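Local coordinates for hypothetical protein RPA3614 (Rhodopseudomonas palustris, PDB 2HHG) that is of unknown function but has a rhodanese-like domain and may, like its family, have thiosulfate-cyanide sulfurtransferase activity, at residues Ser20-Thr25 against Asp86-Phe91; Leu97-Ala102 against Val114-Gly119. All coordinates share one frame; numbering follows the deposited sequence.

Interaction 1: Ser20-Thr25 against Asp86-Phe91; sequences SIETLT and DKKFVF. With NA (sodium ion), chain C.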
# COMPACT_ATOMS: atom_id res chain seq x y z
N SER A 20 -2.04 14.03 2.08
CA SER A 20 -0.60 14.12 1.85
C SER A 20 -0.11 13.20 0.73
O SER A 20 1.02 13.33 0.28
CB SER A 20 0.15 13.75 3.14
OG SER A 20 -0.03 14.73 4.15
N ILE A 21 -0.96 12.26 0.30
CA ILE A 21 -0.53 11.24 -0.65
C ILE A 21 -1.37 11.21 -1.93
O ILE A 21 -2.48 11.72 -1.97
CB ILE A 21 -0.55 9.82 -0.01
CG1 ILE A 21 -2.00 9.37 0.23
CG2 ILE A 21 0.30 9.78 1.26
CD1 ILE A 21 -2.14 7.99 0.87
N GLU A 22 -0.80 10.59 -2.96
CA GLU A 22 -1.53 10.30 -4.18
C GLU A 22 -2.47 9.12 -3.98
O GLU A 22 -2.02 8.00 -3.67
CB GLU A 22 -0.56 9.99 -5.32
CG GLU A 22 -1.28 9.54 -6.60
CD GLU A 22 -0.36 9.18 -7.75
OE1 GLU A 22 0.87 9.36 -7.64
OE2 GLU A 22 -0.88 8.73 -8.79
N THR A 23 -3.76 9.36 -4.16
CA THR A 23 -4.72 8.27 -4.26
C THR A 23 -4.95 8.02 -5.74
O THR A 23 -5.53 8.85 -6.47
CB THR A 23 -6.04 8.56 -3.53
OG1 THR A 23 -5.78 8.69 -2.13
CG2 THR A 23 -7.02 7.40 -3.72
N LEU A 24 -4.46 6.88 -6.18
CA LEU A 24 -4.57 6.47 -7.56
C LEU A 24 -5.92 5.78 -7.72
O LEU A 24 -6.24 4.86 -6.97
CB LEU A 24 -3.41 5.51 -7.83
CG LEU A 24 -3.10 4.95 -9.20
CD1 LEU A 24 -2.81 6.05 -10.20
CD2 LEU A 24 -1.91 4.02 -9.06
N THR A 25 -6.74 6.23 -8.68
CA THR A 25 -8.04 5.58 -8.89
C THR A 25 -7.83 4.13 -9.29
O THR A 25 -6.79 3.76 -9.84
CB THR A 25 -8.91 6.26 -9.98
OG1 THR A 25 -8.31 6.09 -11.26
CG2 THR A 25 -9.11 7.75 -9.69
N ASP A 86 14.73 3.32 -7.78
CA ASP A 86 14.30 4.61 -8.27
C ASP A 86 12.98 4.46 -9.03
O ASP A 86 12.93 4.60 -10.26
CB ASP A 86 15.41 5.19 -9.16
CG ASP A 86 15.07 6.55 -9.74
OD1 ASP A 86 14.44 7.37 -9.03
OD2 ASP A 86 15.45 6.81 -10.90
N LYS A 87 11.91 4.17 -8.29
CA LYS A 87 10.60 3.85 -8.85
C LYS A 87 9.49 4.47 -8.02
O LYS A 87 9.74 4.92 -6.90
CB LYS A 87 10.43 2.33 -8.92
CG LYS A 87 11.34 1.66 -9.94
CD LYS A 87 11.16 0.16 -9.99
CE LYS A 87 11.97 -0.45 -11.12
NZ LYS A 87 11.87 -1.93 -11.10
N LYS A 88 8.28 4.50 -8.57
CA LYS A 88 7.09 4.86 -7.81
C LYS A 88 6.56 3.62 -7.09
O LYS A 88 6.40 2.56 -7.69
CB LYS A 88 6.02 5.47 -8.72
CG LYS A 88 4.73 5.82 -7.98
CD LYS A 88 3.72 6.61 -8.82
CE LYS A 88 4.03 8.10 -8.82
NZ LYS A 88 2.93 8.92 -9.38
N PHE A 89 6.27 3.77 -5.80
CA PHE A 89 5.75 2.68 -4.97
C PHE A 89 4.27 2.87 -4.74
O PHE A 89 3.85 3.87 -4.16
CB PHE A 89 6.53 2.59 -3.66
CG PHE A 89 7.94 2.15 -3.85
CD1 PHE A 89 8.28 0.82 -3.73
CD2 PHE A 89 8.92 3.07 -4.21
CE1 PHE A 89 9.59 0.40 -3.94
CE2 PHE A 89 10.23 2.66 -4.43
CZ PHE A 89 10.56 1.32 -4.29
N VAL A 90 3.50 1.92 -5.24
CA VAL A 90 2.05 1.94 -5.15
C VAL A 90 1.61 0.87 -4.17
O VAL A 90 1.74 -0.33 -4.45
CB VAL A 90 1.42 1.70 -6.54
CG1 VAL A 90 -0.11 1.65 -6.44
CG2 VAL A 90 1.88 2.76 -7.53
N PHE A 91 1.09 1.29 -3.02
CA PHE A 91 0.71 0.36 -1.96
C PHE A 91 -0.75 -0.01 -2.08
O PHE A 91 -1.57 0.83 -2.46
CB PHE A 91 0.97 0.99 -0.58
CG PHE A 91 2.41 1.29 -0.33
CD1 PHE A 91 3.24 0.33 0.25
CD2 PHE A 91 2.96 2.52 -0.68
CE1 PHE A 91 4.59 0.59 0.47
CE2 PHE A 91 4.31 2.79 -0.47
CZ PHE A 91 5.12 1.82 0.12
NA NA C . -4.67 12.47 -1.70
O HOH W 1 0.54 8.39 -11.06
O HOH W 2 -6.29 10.89 -1.00
O HOH W 3 -4.82 12.09 -4.12
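In the parallel beta-sheet of this rhodanese-like domain, Glu22 and Leu24 of the edge strand 22-24 meet Lys88 and Val90 of strand 88-92 across the strand that separates them, 114-117. The two backbones are therefore not hydrogen-bonded to each other: their closest CA atoms, those of Leu24 and Val90, stand 8.4 Å apart, and the contact is made by side chains on one face of the sheet.

The polar half is a salt bridge passing over Ala115. Lys88 NZ donates to Glu22 OE1 at 2.7 Å, on the syn lone pair, the side that faces the other carboxylate oxygen. The two side chains cross at about a right angle. Glu22 arrives fully stretched, whereas Lys88 bends at chi3 (-83°) to bring its ammonium group round to the carboxylate. A water ties the pair a second time, donating to Glu22 OE2 at 2.7 Å and accepting from Lys88 NZ at 3.0 Å, so both carboxylate oxygens are engaged and the group is likely to be held against rotation.

Further along the strands the contact turns apolar. Leu24 CD2 touches Val90 CG1 at 4.0 Å, again with the side chains crossing, while Val90 also packs on Ile117 of the intervening strand 114-117. On the other face, Ile21 packs against helix 97-109. At this end of the segment a sodium ion takes Ile21 O at 2.3 Å, together with Asn18 O and two waters; one of those waters, 2.5 Å from the sodium ion, accepts a hydrogen bond from Thr23 N at 2.9 Å.

Interaction 2: Leu97-Ala102 against Val114-Gly119; sequences LRSALA and VAHIEG. With PO4 (phosphate ion), chain B.
Oxygen O2 of a bound phosphate is gripped twice by Arg98, which donates its backbone N at 2.9 Å and its side-chain NE, also at 2.9 Å. The guanidinium meets the anion with its edge: Arg98 NH2 donates to O4 at 2.9 Å in an almost straight bond (176°), and the phosphorus lies in the plane of the group. The bend at chi3 (-70°) turns NE to the side on which the backbone N points, so both donate to one oxygen. Leu97 N adds a bond to O1 at 2.8 Å, so the first turn of helix 97-109 presents its amides to the phosphate. With a leucine in place of Arg98, the anion would probably lose the NE and NH2 donors, and Glu50 the salt-bridge mate it has in NH1.

Behind this site the helix lies antiparallel to strand 114-117 and packs on His116. Ser99 OG comes in at the edge of the imidazole, in its plane, 3.1 Å from His116 CD2. Ala100 sits over one face, its CB 4.0 Å from the ring centroid and 23° off the normal, a CH-pi contact. Ser99 has its hydroxyl between backbone N and carbonyl carbon, turned to a water 2.7 Å from OG; that water donates to Ile117 O at 2.7 Å, linking helix to strand where no direct hydrogen bond does.

The phosphate probably came from the crystallisation liquor, but it lies at the start of helix 97-109, where the loop from Cys93 ends; in rhodaneses this loop forms the active site, so the phosphate probably marks the anion site here. Helix amides and a guanidinium together make a pocket suited to an anion, consistent with a sulfur-oxyanion substrate such as thiosulfate.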
# COMPACT_ATOMS: atom_id res chain seq x y z
N LEU A 97 -7.64 1.53 3.14
CA LEU A 97 -7.37 2.29 4.37
C LEU A 97 -5.97 2.07 4.92
O LEU A 97 -5.21 3.03 5.06
CB LEU A 97 -8.45 2.04 5.43
CG LEU A 97 -9.90 2.28 4.98
CD1 LEU A 97 -10.86 2.16 6.15
CD2 LEU A 97 -10.09 3.63 4.29
N ARG A 98 -5.60 0.82 5.20
CA ARG A 98 -4.25 0.50 5.65
C ARG A 98 -3.22 1.05 4.67
O ARG A 98 -2.16 1.53 5.07
CB ARG A 98 -4.04 -1.01 5.79
CG ARG A 98 -4.54 -1.61 7.09
CD ARG A 98 -4.50 -3.13 7.02
NE ARG A 98 -5.50 -3.65 6.09
CZ ARG A 98 -5.54 -4.88 5.59
NH1 ARG A 98 -4.61 -5.78 5.90
NH2 ARG A 98 -6.53 -5.21 4.77
N SER A 99 -3.52 0.95 3.38
CA SER A 99 -2.56 1.39 2.37
C SER A 99 -2.36 2.89 2.34
O SER A 99 -1.28 3.36 1.97
CB SER A 99 -2.91 0.84 0.99
OG SER A 99 -4.22 1.20 0.61
N ALA A 100 -3.39 3.66 2.71
CA ALA A 100 -3.20 5.11 2.86
C ALA A 100 -2.22 5.38 3.99
O ALA A 100 -1.30 6.19 3.85
CB ALA A 100 -4.53 5.81 3.12
N LEU A 101 -2.40 4.69 5.12
CA LEU A 101 -1.47 4.86 6.24
C LEU A 101 -0.07 4.40 5.87
O LEU A 101 0.90 5.07 6.21
CB LEU A 101 -1.96 4.11 7.49
CG LEU A 101 -3.34 4.49 8.03
CD1 LEU A 101 -3.55 3.81 9.36
CD2 LEU A 101 -3.52 6.01 8.16
N ALA A 102 0.03 3.29 5.15
CA ALA A 102 1.33 2.75 4.75
C ALA A 102 2.07 3.69 3.80
O ALA A 102 3.26 3.94 3.96
CB ALA A 102 1.18 1.39 4.10
N VAL A 114 5.24 8.00 -3.82
CA VAL A 114 4.39 6.91 -3.37
C VAL A 114 2.93 7.20 -3.69
O VAL A 114 2.54 8.36 -3.89
CB VAL A 114 4.53 6.60 -1.85
CG1 VAL A 114 5.98 6.35 -1.46
CG2 VAL A 114 3.96 7.72 -1.00
N ALA A 115 2.13 6.14 -3.72
CA ALA A 115 0.71 6.26 -3.92
C ALA A 115 0.03 5.05 -3.31
O ALA A 115 0.69 4.09 -2.91
CB ALA A 115 0.39 6.34 -5.41
N HIS A 116 -1.29 5.09 -3.23
CA HIS A 116 -2.04 3.90 -2.89
C HIS A 116 -3.25 3.78 -3.82
O HIS A 116 -3.61 4.75 -4.50
CB HIS A 116 -2.40 3.85 -1.40
CG HIS A 116 -3.67 4.56 -1.04
ND1 HIS A 116 -3.90 5.89 -1.31
CD2 HIS A 116 -4.77 4.11 -0.40
CE1 HIS A 116 -5.10 6.22 -0.87
NE2 HIS A 116 -5.64 5.16 -0.31
N ILE A 117 -3.84 2.59 -3.87
CA ILE A 117 -4.94 2.32 -4.79
C ILE A 117 -6.28 2.56 -4.10
O ILE A 117 -6.62 1.89 -3.12
CB ILE A 117 -4.87 0.87 -5.34
CG1 ILE A 117 -3.52 0.62 -6.03
CG2 ILE A 117 -6.04 0.61 -6.31
CD1 ILE A 117 -3.36 -0.77 -6.64
N GLU A 118 -7.05 3.50 -4.64
CA GLU A 118 -8.38 3.78 -4.13
C GLU A 118 -9.23 2.52 -4.06
O GLU A 118 -9.34 1.77 -5.04
CB GLU A 118 -9.07 4.84 -4.99
CG GLU A 118 -10.34 5.43 -4.37
CD GLU A 118 -10.83 6.69 -5.07
OE1 GLU A 118 -10.48 6.88 -6.26
OE2 GLU A 118 -11.57 7.47 -4.44
N GLY A 119 -9.81 2.28 -2.89
CA GLY A 119 -10.70 1.14 -2.67
C GLY A 119 -10.02 -0.21 -2.55
O GLY A 119 -10.68 -1.22 -2.38
P PO4 B . -8.60 -1.87 4.82
O1 PO4 B . -9.09 -0.79 3.91
O2 PO4 B . -7.32 -1.47 5.47
O3 PO4 B . -9.67 -2.07 5.89
O4 PO4 B . -8.42 -3.16 4.07
O HOH W 4 -5.19 0.11 -1.71

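Both segments of interaction 1 precede those of interaction 2 along the chain, and the centres of the two contacts are 8 Å apart. Both rest on the same parallel sheet, where strand 114-117 of interaction 2 lies between the two strands of interaction 1. Strand 88-92, helix 97-109 and strand 114-117 form a beta-alpha-beta unit, so the chain passes directly from one contact into the other. Backbone pairs stitch them together: Leu24 O lies 2.8 Å from Glu118 N and Phe91 N 2.8 Å from Ala115 O, both probable hydrogen bonds. The salt bridge and the helix lie on opposite faces of the sheet, and the helix start carries the anion pocket.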